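Local structure of nigritoxine (Vibrio nigripulchritudo, 5M41) at residues Q292-A297 against A334-G339; S305-A310 against D387-L392; K340-L345 against E448-V453; V393-S398 against G410-K415. The protein is a bacterial toxin that acts on crustaceans and insects and has a new fold. One frame throughout, in Å; residues are numbered along the deposited sequence.

All four contacts belong to the middle part of the chain and gather round one antiparallel sheet. Interaction 1 joins strands 293-296 and 328-336, two of the strands that pair with strand 340-348; interaction 3, whose centre lies about 8 Å from that of interaction 1, sets helix 444-457 against strand 340-348. Interaction 2 packs helix 302-319 on helix 386-396, and interaction 4, with its centre about 10 Å away, continues along helix 386-396 to helix 406-415. Along the chain, the segments of interactions 1 and 2 alternate, while interaction 4 falls between the two halves of interaction 3. Sequence-distant pieces are thereby interlaced into one compact helix-and-sheet unit.

Interaction 1 of 4, residues Q292-A297 against A334-G339; sequences QLLMSA and AAIPGG
The polar link between residues 292-297 and 334-339 is a single backbone hydrogen bond: Ala-297 N donates to Gly-339 O over 2.9 Å. Its N-H...O angle of 155° shows a fairly straight bond, and the donor is tilted 16° from the carbonyl plane. The same carbonyl is approached by the methyl of Ala-297, with CB 3.3 Å from Gly-339 O, so one residue lays both its amide and its side chain against this oxygen. Gly-339 has a positive phi, a backbone shape that glycine adopts readily, and lies just past the end of strand 328-336.

Both strands flank strand 340-348 in an antiparallel sheet: Leu-293 and Met-295 bond to it through their backbones from one side, Ala-334 from the other. Residues 328-336 and 340-348 form a beta hairpin, with Pro-337, Gly-338 and Gly-339 in its turn.

The apolar part bridges over the middle strand, consistent with the 8.7 Å between the CA atoms of Leu-294 and Ile-336. Leu-294 has CG opposite its backbone N (chi1 -174°), and its CD1 comes to 4.2 Å from Ile-336 CG1, the two side chains crossing at a slant. Arg-454 of helix 444-457 touches both.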
loop_
_atom_site.group_PDB
_atom_site.type_symbol
_atom_site.label_atom_id
_atom_site.label_comp_id
_atom_site.label_asym_id
_atom_site.label_seq_id
_atom_site.Cartn_x
_atom_site.Cartn_y
_atom_site.Cartn_z
ATOM N N GLN A 292 5.550 12.818 8.023
ATOM C CA GLN A 292 5.907 11.839 6.978
ATOM C C GLN A 292 7.408 11.757 6.742
ATOM O O GLN A 292 8.111 12.711 7.022
ATOM C CB GLN A 292 5.189 12.169 5.666
ATOM C CG GLN A 292 5.776 13.338 4.856
ATOM C CD GLN A 292 4.778 13.828 3.817
ATOM O OE1 GLN A 292 3.569 13.668 3.987
ATOM N NE2 GLN A 292 5.271 14.397 2.740
ATOM N N LEU A 293 7.892 10.628 6.221
ATOM C CA LEU A 293 9.310 10.509 5.844
ATOM C C LEU A 293 9.461 10.152 4.372
ATOM O O LEU A 293 9.117 9.042 3.957
ATOM C CB LEU A 293 10.048 9.488 6.721
ATOM C CG LEU A 293 11.531 9.158 6.493
ATOM C CD1 LEU A 293 12.437 10.386 6.611
ATOM C CD2 LEU A 293 11.962 8.097 7.499
ATOM N N LEU A 294 9.981 11.094 3.590
ATOM C CA LEU A 294 10.151 10.902 2.155
ATOM C C LEU A 294 11.542 10.353 1.915
ATOM O O LEU A 294 12.511 10.906 2.418
ATOM C CB LEU A 294 9.983 12.234 1.399
ATOM C CG LEU A 294 10.009 12.085 -0.134
ATOM C CD1 LEU A 294 8.966 11.084 -0.639
ATOM C CD2 LEU A 294 9.866 13.425 -0.836
ATOM N N MET A 295 11.652 9.272 1.150
ATOM C CA MET A 295 12.949 8.648 0.907
ATOM C C MET A 295 13.085 8.245 -0.552
ATOM O O MET A 295 12.090 8.169 -1.281
ATOM C CB MET A 295 13.099 7.397 1.769
ATOM C CG MET A 295 13.043 7.649 3.265
ATOM S SD MET A 295 12.837 6.123 4.203
ATOM C CE MET A 295 11.096 5.763 4.019
ATOM N N SER A 296 14.314 7.953 -0.961
ATOM C CA SER A 296 14.580 7.459 -2.300
ATOM C C SER A 296 14.421 5.945 -2.315
ATOM O O SER A 296 14.875 5.269 -1.403
ATOM C CB SER A 296 16.004 7.833 -2.723
ATOM O OG SER A 296 16.310 7.275 -3.991
ATOM N N ALA A 297 13.765 5.416 -3.341
ATOM C CA ALA A 297 13.642 3.967 -3.492
ATOM C C ALA A 297 14.706 3.401 -4.446
ATOM O O ALA A 297 14.691 2.218 -4.754
ATOM C CB ALA A 297 12.235 3.584 -3.952
ATOM N N ALA A 334 4.320 4.080 0.691
ATOM C CA ALA A 334 3.658 4.449 -0.549
ATOM C C ALA A 334 4.683 4.945 -1.527
ATOM O O ALA A 334 5.443 5.851 -1.217
ATOM C CB ALA A 334 2.619 5.529 -0.298
ATOM N N ALA A 335 4.697 4.353 -2.716
ATOM C CA ALA A 335 5.510 4.852 -3.804
ATOM C C ALA A 335 5.069 6.273 -4.159
ATOM O O ALA A 335 3.899 6.659 -3.968
ATOM C CB ALA A 335 5.398 3.952 -5.007
ATOM N N ILE A 336 6.029 7.044 -4.646
ATOM C CA ILE A 336 5.833 8.449 -5.002
ATOM C C ILE A 336 6.474 8.664 -6.391
ATOM O O ILE A 336 7.564 8.163 -6.639
ATOM C CB ILE A 336 6.485 9.370 -3.925
ATOM C CG1 ILE A 336 5.705 9.330 -2.582
ATOM C CG2 ILE A 336 6.650 10.802 -4.417
ATOM C CD1 ILE A 336 4.245 9.778 -2.662
ATOM N N PRO A 337 5.801 9.401 -7.298
ATOM C CA PRO A 337 6.371 9.617 -8.637
ATOM C C PRO A 337 7.834 10.059 -8.582
ATOM O O PRO A 337 8.201 10.938 -7.788
ATOM C CB PRO A 337 5.505 10.738 -9.222
ATOM C CG PRO A 337 4.225 10.675 -8.473
ATOM C CD PRO A 337 4.532 10.128 -7.109
ATOM N N GLY A 338 8.669 9.407 -9.382
ATOM C CA GLY A 338 10.073 9.760 -9.440
ATOM C C GLY A 338 10.957 8.784 -8.699
ATOM O O GLY A 338 12.077 9.116 -8.355
ATOM N N GLY A 339 10.446 7.586 -8.433
ATOM C CA GLY A 339 11.234 6.572 -7.744
ATOM C C GLY A 339 11.446 6.835 -6.267
ATOM O O GLY A 339 12.461 6.426 -5.710
#

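Interaction 2 of 4, residues S305-A310 against D387-L392; sequences SVIQGA and DIINGL
Ile-389 meets Val-306 and Ile-307 of helix 302-319 with one methyl branch, and this is the centre of the contact between residues 305-310 and 387-392. The segment axes approach to 10.0 Å at 125° between their N-to-C directions, so the helices run against each other at a steep inclination. The nearest CA atoms, those of Ile-307 and Ile-389, are 6.7 Å apart.

Along the second segment, Ile-388 comes before this point and is directed to Val-367 of strand 366-370 instead. At Ile-389 the CB bond points toward the first helix. Its chi1 of -61° sets CG1 opposite the carbonyl carbon and leaves CG2 opposite the backbone N, and it is CG2 that fits between two neighbours: 3.8 Å from Val-306 CG1 and 3.7 Å from Ile-307 CG1. The CB of Ile-389 adds a further approach, 4.0 Å from Ile-307 CG1. Contacts of Ile-389 with Leu-333 and Ile-369 tie it to the sheet, and one with Phe-380 to helix 373-382.

Next comes Asn-390, whose CB bond leads away from helix 302-319 although its amide end comes back: OD1 lies 3.9 Å from Ile-307 CD1, a van der Waals approach at the margin. Leu-392, at the end of the segment, packs on Leu-333 and Val-367.

Since every close approach here involves an aliphatic carbon, the two helices are probably held across these segments by dispersion and the exclusion of water, with little directional constraint.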
loop_
_atom_site.group_PDB
_atom_site.type_symbol
_atom_site.label_atom_id
_atom_site.label_comp_id
_atom_site.label_asym_id
_atom_site.label_seq_id
_atom_site.Cartn_x
_atom_site.Cartn_y
_atom_site.Cartn_z
ATOM N N SER A 305 17.750 1.435 3.787
ATOM C CA SER A 305 17.369 2.778 4.267
ATOM C C SER A 305 15.874 2.903 4.529
ATOM O O SER A 305 15.457 3.498 5.524
ATOM C CB SER A 305 17.791 3.869 3.278
ATOM O OG SER A 305 19.196 3.923 3.172
ATOM N N VAL A 306 15.067 2.339 3.638
ATOM C CA VAL A 306 13.614 2.375 3.808
ATOM C C VAL A 306 13.168 1.634 5.069
ATOM O O VAL A 306 12.420 2.176 5.876
ATOM C CB VAL A 306 12.893 1.877 2.552
ATOM C CG1 VAL A 306 11.382 1.895 2.768
ATOM C CG2 VAL A 306 13.281 2.764 1.373
ATOM N N ILE A 307 13.677 0.420 5.264
ATOM C CA ILE A 307 13.400 -0.363 6.483
ATOM C C ILE A 307 13.761 0.437 7.734
ATOM O O ILE A 307 12.950 0.582 8.643
ATOM C CB ILE A 307 14.207 -1.689 6.481
ATOM C CG1 ILE A 307 13.676 -2.611 5.380
ATOM C CG2 ILE A 307 14.175 -2.354 7.854
ATOM C CD1 ILE A 307 14.613 -3.737 4.987
ATOM N N GLN A 308 14.981 0.961 7.776
ATOM C CA GLN A 308 15.455 1.692 8.955
ATOM C C GLN A 308 14.638 2.980 9.170
ATOM O O GLN A 308 14.164 3.255 10.283
ATOM C CB GLN A 308 16.967 1.974 8.848
ATOM C CG GLN A 308 17.539 2.799 9.997
ATOM C CD GLN A 308 17.246 2.194 11.368
ATOM O OE1 GLN A 308 17.718 1.096 11.698
ATOM N NE2 GLN A 308 16.466 2.915 12.181
ATOM N N GLY A 309 14.455 3.751 8.099
ATOM C CA GLY A 309 13.587 4.916 8.150
ATOM C C GLY A 309 12.200 4.622 8.705
ATOM O O GLY A 309 11.692 5.364 9.547
ATOM N N ALA A 310 11.584 3.531 8.245
ATOM C CA ALA A 310 10.227 3.161 8.681
ATOM C C ALA A 310 10.191 2.691 10.141
ATOM O O ALA A 310 9.271 3.024 10.890
ATOM C CB ALA A 310 9.633 2.097 7.754
ATOM N N ASP A 387 11.116 -8.943 3.663
ATOM C CA ASP A 387 10.763 -9.424 2.317
ATOM C C ASP A 387 9.742 -8.489 1.673
ATOM O O ASP A 387 9.793 -8.222 0.478
ATOM C CB ASP A 387 10.205 -10.854 2.340
ATOM C CG ASP A 387 11.262 -11.908 2.720
ATOM O OD1 ASP A 387 12.477 -11.622 2.643
ATOM O OD2 ASP A 387 10.869 -13.038 3.084
ATOM N N ILE A 388 8.814 -8.000 2.473
ATOM C CA ILE A 388 7.771 -7.103 1.967
ATOM C C ILE A 388 8.369 -5.783 1.513
ATOM O O ILE A 388 8.086 -5.317 0.405
ATOM C CB ILE A 388 6.664 -6.881 3.012
ATOM C CG1 ILE A 388 5.797 -8.137 3.100
ATOM C CG2 ILE A 388 5.842 -5.625 2.673
ATOM C CD1 ILE A 388 4.998 -8.276 4.374
ATOM N N ILE A 389 9.222 -5.204 2.352
ATOM C CA ILE A 389 9.782 -3.898 2.029
ATOM C C ILE A 389 10.822 -3.980 0.899
ATOM O O ILE A 389 10.847 -3.102 0.031
ATOM C CB ILE A 389 10.259 -3.159 3.291
ATOM C CG1 ILE A 389 9.045 -2.935 4.228
ATOM C CG2 ILE A 389 10.966 -1.856 2.914
ATOM C CD1 ILE A 389 9.378 -2.553 5.667
ATOM N N ASN A 390 11.639 -5.040 0.875
ATOM C CA ASN A 390 12.521 -5.311 -0.282
ATOM C C ASN A 390 11.716 -5.408 -1.584
ATOM O O ASN A 390 12.048 -4.766 -2.575
ATOM C CB ASN A 390 13.354 -6.591 -0.101
ATOM C CG ASN A 390 14.467 -6.440 0.933
ATOM O OD1 ASN A 390 14.720 -5.356 1.460
ATOM N ND2 ASN A 390 15.140 -7.539 1.224
ATOM N N GLY A 391 10.647 -6.198 -1.572
ATOM C CA GLY A 391 9.805 -6.343 -2.760
ATOM C C GLY A 391 9.268 -4.999 -3.240
ATOM O O GLY A 391 9.381 -4.655 -4.416
ATOM N N LEU A 392 8.681 -4.235 -2.331
ATOM C CA LEU A 392 8.111 -2.945 -2.694
ATOM C C LEU A 392 9.156 -1.980 -3.248
ATOM O O LEU A 392 8.928 -1.321 -4.277
ATOM C CB LEU A 392 7.355 -2.310 -1.506
ATOM C CG LEU A 392 6.801 -0.895 -1.758
ATOM C CD1 LEU A 392 5.838 -0.848 -2.941
ATOM C CD2 LEU A 392 6.144 -0.337 -0.503
#

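Interaction 3 of 4, residues K340-L345 against E448-V453; sequences KIVAKL and ERVAIV
Val-342 and Val-450 meet through methyls placed by their chi1 angles. In Val-342, chi1 of 66° puts CG1 between the backbone N and the carbonyl carbon; in Val-450, chi1 of 166° leaves CG2 opposite the carbonyl carbon. The two branches reach toward each other tip to tip, with Val-342 CG1 at 4.1 Å from Val-450 CG2. Lys-344 is extended and runs out beside this pair: its CD lies 4.4 Å from Val-450 CG2, and its NZ ends 4.4 Å from Arg-449 CB.

The contact lays helix 444-457 over one face of the antiparallel sheet, across strand 340-348. The segment axes stand 11.1 Å apart and nearly perpendicular, at 103°. Val-342 and Val-450 are both buried, and Ala-334 and Ile-336 of the adjoining strand touch Val-342.

The two positive charges have partners outside these segments. Gln-292 OE1 accepts a hydrogen bond from Lys-344 NZ, and Gln-292 NE2 donates to Val-450 O, so one amide connects strand and helix. Arg-449 NH1 forms a salt bridge with Asp-288. Lys-344 NZ and Arg-449 NH1 remain 6.4 Å apart; the acidic Asp-288, also a long, weak partner of Lys-344, probably offsets part of their mutual repulsion.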
loop_
_atom_site.group_PDB
_atom_site.type_symbol
_atom_site.label_atom_id
_atom_site.label_comp_id
_atom_site.label_asym_id
_atom_site.label_seq_id
_atom_site.Cartn_x
_atom_site.Cartn_y
_atom_site.Cartn_z
ATOM N N LYS A 340 10.494 7.512 -5.634
ATOM C CA LYS A 340 10.548 7.742 -4.194
ATOM C C LYS A 340 9.519 6.881 -3.457
ATOM O O LYS A 340 8.633 6.282 -4.094
ATOM C CB LYS A 340 10.338 9.219 -3.873
ATOM C CG LYS A 340 11.505 10.112 -4.291
ATOM C CD LYS A 340 11.105 11.582 -4.283
ATOM C CE LYS A 340 12.224 12.479 -4.827
ATOM N NZ LYS A 340 13.468 12.397 -4.001
ATOM N N ILE A 341 9.664 6.810 -2.133
ATOM C CA ILE A 341 8.702 6.149 -1.243
ATOM C C ILE A 341 8.499 7.040 -0.028
ATOM O O ILE A 341 9.456 7.550 0.530
ATOM C CB ILE A 341 9.189 4.766 -0.743
ATOM C CG1 ILE A 341 9.103 3.746 -1.864
ATOM C CG2 ILE A 341 8.284 4.248 0.380
ATOM C CD1 ILE A 341 9.541 2.350 -1.453
ATOM N N VAL A 342 7.246 7.242 0.363
ATOM C CA VAL A 342 6.956 7.942 1.604
ATOM C C VAL A 342 6.518 6.923 2.668
ATOM O O VAL A 342 5.724 6.018 2.379
ATOM C CB VAL A 342 5.927 9.087 1.402
ATOM C CG1 VAL A 342 4.556 8.555 1.010
ATOM C CG2 VAL A 342 5.840 9.983 2.634
ATOM N N ALA A 343 7.080 7.040 3.871
ATOM C CA ALA A 343 6.554 6.321 5.031
ATOM C C ALA A 343 5.699 7.302 5.808
ATOM O O ALA A 343 6.089 8.466 5.992
ATOM C CB ALA A 343 7.673 5.799 5.914
ATOM N N LYS A 344 4.537 6.833 6.244
ATOM C CA LYS A 344 3.602 7.646 6.984
ATOM C C LYS A 344 2.751 6.742 7.859
ATOM O O LYS A 344 2.251 5.722 7.378
ATOM C CB LYS A 344 2.701 8.411 6.002
ATOM C CG LYS A 344 1.881 9.524 6.627
ATOM C CD LYS A 344 1.474 10.589 5.595
ATOM C CE LYS A 344 0.809 11.802 6.270
ATOM N NZ LYS A 344 1.061 13.068 5.485
ATOM N N LEU A 345 2.571 7.132 9.123
ATOM C CA LEU A 345 1.773 6.384 10.094
ATOM C C LEU A 345 0.389 6.984 10.152
ATOM O O LEU A 345 0.243 8.215 10.043
ATOM C CB LEU A 345 2.364 6.505 11.503
ATOM C CG LEU A 345 3.777 5.978 11.669
ATOM C CD1 LEU A 345 4.314 6.389 13.030
ATOM C CD2 LEU A 345 3.801 4.460 11.500
ATOM N N GLU A 448 -2.660 13.703 -1.824
ATOM C CA GLU A 448 -2.824 15.168 -1.804
ATOM C C GLU A 448 -2.133 15.712 -0.562
ATOM O O GLU A 448 -1.412 16.705 -0.638
ATOM C CB GLU A 448 -4.303 15.560 -1.792
ATOM C CG GLU A 448 -5.037 15.187 -3.071
ATOM C CD GLU A 448 -6.559 15.354 -2.994
ATOM O OE1 GLU A 448 -7.132 15.604 -1.902
ATOM O OE2 GLU A 448 -7.195 15.216 -4.059
ATOM N N ARG A 449 -2.319 15.037 0.573
ATOM C CA ARG A 449 -1.683 15.478 1.815
ATOM C C ARG A 449 -0.176 15.392 1.718
ATOM O O ARG A 449 0.525 16.343 2.079
ATOM C CB ARG A 449 -2.192 14.705 3.019
ATOM C CG ARG A 449 -3.640 15.025 3.366
ATOM C CD ARG A 449 -4.120 14.081 4.456
ATOM N NE ARG A 449 -5.479 13.626 4.200
ATOM C CZ ARG A 449 -5.878 12.359 4.159
ATOM N NH1 ARG A 449 -5.038 11.350 4.391
ATOM N NH2 ARG A 449 -7.156 12.108 3.912
ATOM N N VAL A 450 0.313 14.272 1.187
ATOM C CA VAL A 450 1.746 14.086 0.974
ATOM C C VAL A 450 2.312 15.241 0.130
ATOM O O VAL A 450 3.349 15.806 0.492
ATOM C CB VAL A 450 2.072 12.705 0.348
ATOM C CG1 VAL A 450 3.500 12.651 -0.188
ATOM C CG2 VAL A 450 1.839 11.571 1.354
ATOM N N ALA A 451 1.619 15.591 -0.962
ATOM C CA ALA A 451 2.045 16.669 -1.877
ATOM C C ALA A 451 2.096 18.053 -1.215
ATOM O O ALA A 451 2.980 18.864 -1.534
ATOM C CB ALA A 451 1.166 16.712 -3.126
ATOM N N ILE A 452 1.164 18.311 -0.296
ATOM C CA ILE A 452 1.140 19.570 0.463
ATOM C C ILE A 452 2.395 19.695 1.326
ATOM O O ILE A 452 3.150 20.666 1.206
ATOM C CB ILE A 452 -0.123 19.707 1.366
ATOM C CG1 ILE A 452 -1.421 19.703 0.541
ATOM C CG2 ILE A 452 -0.040 20.961 2.233
ATOM C CD1 ILE A 452 -1.388 20.547 -0.720
ATOM N N VAL A 453 2.614 18.705 2.189
ATOM C CA VAL A 453 3.786 18.703 3.061
ATOM C C VAL A 453 5.078 18.929 2.281
ATOM O O VAL A 453 5.875 19.788 2.651
ATOM C CB VAL A 453 3.863 17.432 3.922
ATOM C CG1 VAL A 453 5.108 17.467 4.802
ATOM C CG2 VAL A 453 2.607 17.321 4.768
#

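Interaction 4 of 4, residues V393-S398 against G410-K415; sequences VSVASS and GNAIKK
Two consecutive helices, 386-396 and 406-415, lean together here in a helix-loop-helix arrangement, the C-terminal part of the first meeting the second where Ala-412 faces it. Only 11 residues separate the segments 393-398 and 410-415, and the interface is small, 73 Å² summed over both sides. The nearest CA atoms, those of Val-395 and Ala-412, are 7.2 Å apart, consistent with the short alanine side chain at this point.

The methyl of Ala-412 is the common element: its CB points toward helix 386-396 and is met by two side chains. Val-395 CG1 lies 3.9 Å from Ala-412 CB; chi1 of -63° turns this branch opposite the carbonyl carbon. Ser-394 brings its OG to 4.1 Å from the same CB, as a packing neighbour. That hydroxyl is hydrogen-bonded to Gly-391 O, three residues earlier in its own helix, and the bond fixes its rotation at chi1 73°.

Helix 386-396 ends just beyond the contact: Ser-397 is the first residue to leave helical angles, although its N still bonds to Val-393 O at 2.7 Å. Pro-404, in the connecting loop, packs against Val-395, while Val-393 and Ala-396 turn to Ile-341 of the sheet. The pair is thus a helix-loop-helix whose first helix lies between an antiparallel sheet and the second helix, a layered helix-on-sheet arrangement.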
loop_
_atom_site.group_PDB
_atom_site.type_symbol
_atom_site.label_atom_id
_atom_site.label_comp_id
_atom_site.label_asym_id
_atom_site.label_seq_id
_atom_site.Cartn_x
_atom_site.Cartn_y
_atom_site.Cartn_z
ATOM N N VAL A 393 10.280 -1.872 -2.551
ATOM C CA VAL A 393 11.346 -0.976 -2.974
ATOM C C VAL A 393 11.832 -1.362 -4.382
ATOM O O VAL A 393 12.012 -0.496 -5.239
ATOM C CB VAL A 393 12.527 -0.944 -1.978
ATOM C CG1 VAL A 393 13.762 -0.340 -2.631
ATOM C CG2 VAL A 393 12.164 -0.148 -0.744
ATOM N N SER A 394 12.002 -2.651 -4.642
ATOM C CA SER A 394 12.469 -3.062 -5.971
ATOM C C SER A 394 11.530 -2.639 -7.100
ATOM O O SER A 394 11.987 -2.381 -8.215
ATOM C CB SER A 394 12.730 -4.567 -6.050
ATOM O OG SER A 394 11.514 -5.302 -6.060
ATOM N N VAL A 395 10.225 -2.575 -6.837
ATOM C CA VAL A 395 9.301 -2.131 -7.895
ATOM C C VAL A 395 8.998 -0.624 -7.848
ATOM O O VAL A 395 8.611 -0.045 -8.865
ATOM C CB VAL A 395 8.004 -2.981 -7.991
ATOM C CG1 VAL A 395 8.327 -4.436 -8.352
ATOM C CG2 VAL A 395 7.202 -2.898 -6.700
ATOM N N ALA A 396 9.184 0.021 -6.695
ATOM C CA ALA A 396 9.057 1.492 -6.630
ATOM C C ALA A 396 10.321 2.180 -7.148
ATOM O O ALA A 396 10.287 3.335 -7.574
ATOM C CB ALA A 396 8.764 1.956 -5.220
ATOM N N SER A 397 11.415 1.429 -7.106
ATOM C CA SER A 397 12.768 1.850 -7.437
ATOM C C SER A 397 12.925 2.977 -8.459
ATOM O O SER A 397 13.654 3.955 -8.227
ATOM C CB SER A 397 13.548 0.635 -7.929
ATOM O OG SER A 397 14.739 1.073 -8.502
ATOM N N SER A 398 12.276 2.830 -9.599
ATOM C CA SER A 398 12.448 3.803 -10.654
ATOM C C SER A 398 11.119 3.976 -11.390
ATOM O O SER A 398 11.076 4.014 -12.623
ATOM C CB SER A 398 13.539 3.316 -11.600
ATOM O OG SER A 398 13.137 2.070 -12.154
ATOM N N GLY A 410 2.375 -7.421 -5.344
ATOM C CA GLY A 410 2.124 -8.763 -4.813
ATOM C C GLY A 410 3.198 -9.770 -5.219
ATOM O O GLY A 410 3.682 -10.549 -4.390
ATOM N N ASN A 411 3.565 -9.748 -6.500
ATOM C CA ASN A 411 4.613 -10.622 -7.049
ATOM C C ASN A 411 5.988 -10.370 -6.442
ATOM O O ASN A 411 6.744 -11.312 -6.199
ATOM C CB ASN A 411 4.699 -10.476 -8.566
ATOM C CG ASN A 411 3.453 -10.967 -9.273
ATOM O OD1 ASN A 411 2.569 -11.575 -8.663
ATOM N ND2 ASN A 411 3.380 -10.713 -10.573
ATOM N N ALA A 412 6.314 -9.105 -6.185
ATOM C CA ALA A 412 7.612 -8.785 -5.604
ATOM C C ALA A 412 7.691 -9.261 -4.148
ATOM O O ALA A 412 8.758 -9.664 -3.672
ATOM C CB ALA A 412 7.895 -7.298 -5.727
ATOM N N ILE A 413 6.555 -9.250 -3.458
ATOM C CA ILE A 413 6.471 -9.764 -2.092
ATOM C C ILE A 413 6.694 -11.286 -2.065
ATOM O O ILE A 413 7.475 -11.792 -1.258
ATOM C CB ILE A 413 5.118 -9.403 -1.450
ATOM C CG1 ILE A 413 5.132 -7.942 -1.011
ATOM C CG2 ILE A 413 4.802 -10.328 -0.274
ATOM C CD1 ILE A 413 3.763 -7.430 -0.611
ATOM N N LYS A 414 6.015 -11.991 -2.969
ATOM C CA LYS A 414 6.087 -13.451 -3.066
ATOM C C LYS A 414 7.394 -13.953 -3.668
ATOM O O LYS A 414 7.657 -15.153 -3.643
ATOM C CB LYS A 414 4.925 -13.986 -3.901
ATOM C CG LYS A 414 3.568 -13.798 -3.248
ATOM C CD LYS A 414 2.477 -14.502 -4.032
ATOM C CE LYS A 414 2.169 -13.816 -5.348
ATOM N NZ LYS A 414 1.019 -14.500 -6.000
ATOM N N LYS A 415 8.200 -13.046 -4.219
ATOM C CA LYS A 415 9.484 -13.417 -4.813
ATOM C C LYS A 415 10.466 -13.901 -3.745
ATOM O O LYS A 415 11.191 -14.873 -3.970
ATOM C CB LYS A 415 10.091 -12.252 -5.603
ATOM C CG LYS A 415 11.374 -12.618 -6.334
ATOM C CD LYS A 415 12.359 -11.463 -6.377
ATOM C CE LYS A 415 13.782 -11.987 -6.503
ATOM N NZ LYS A 415 14.664 -11.004 -7.192
#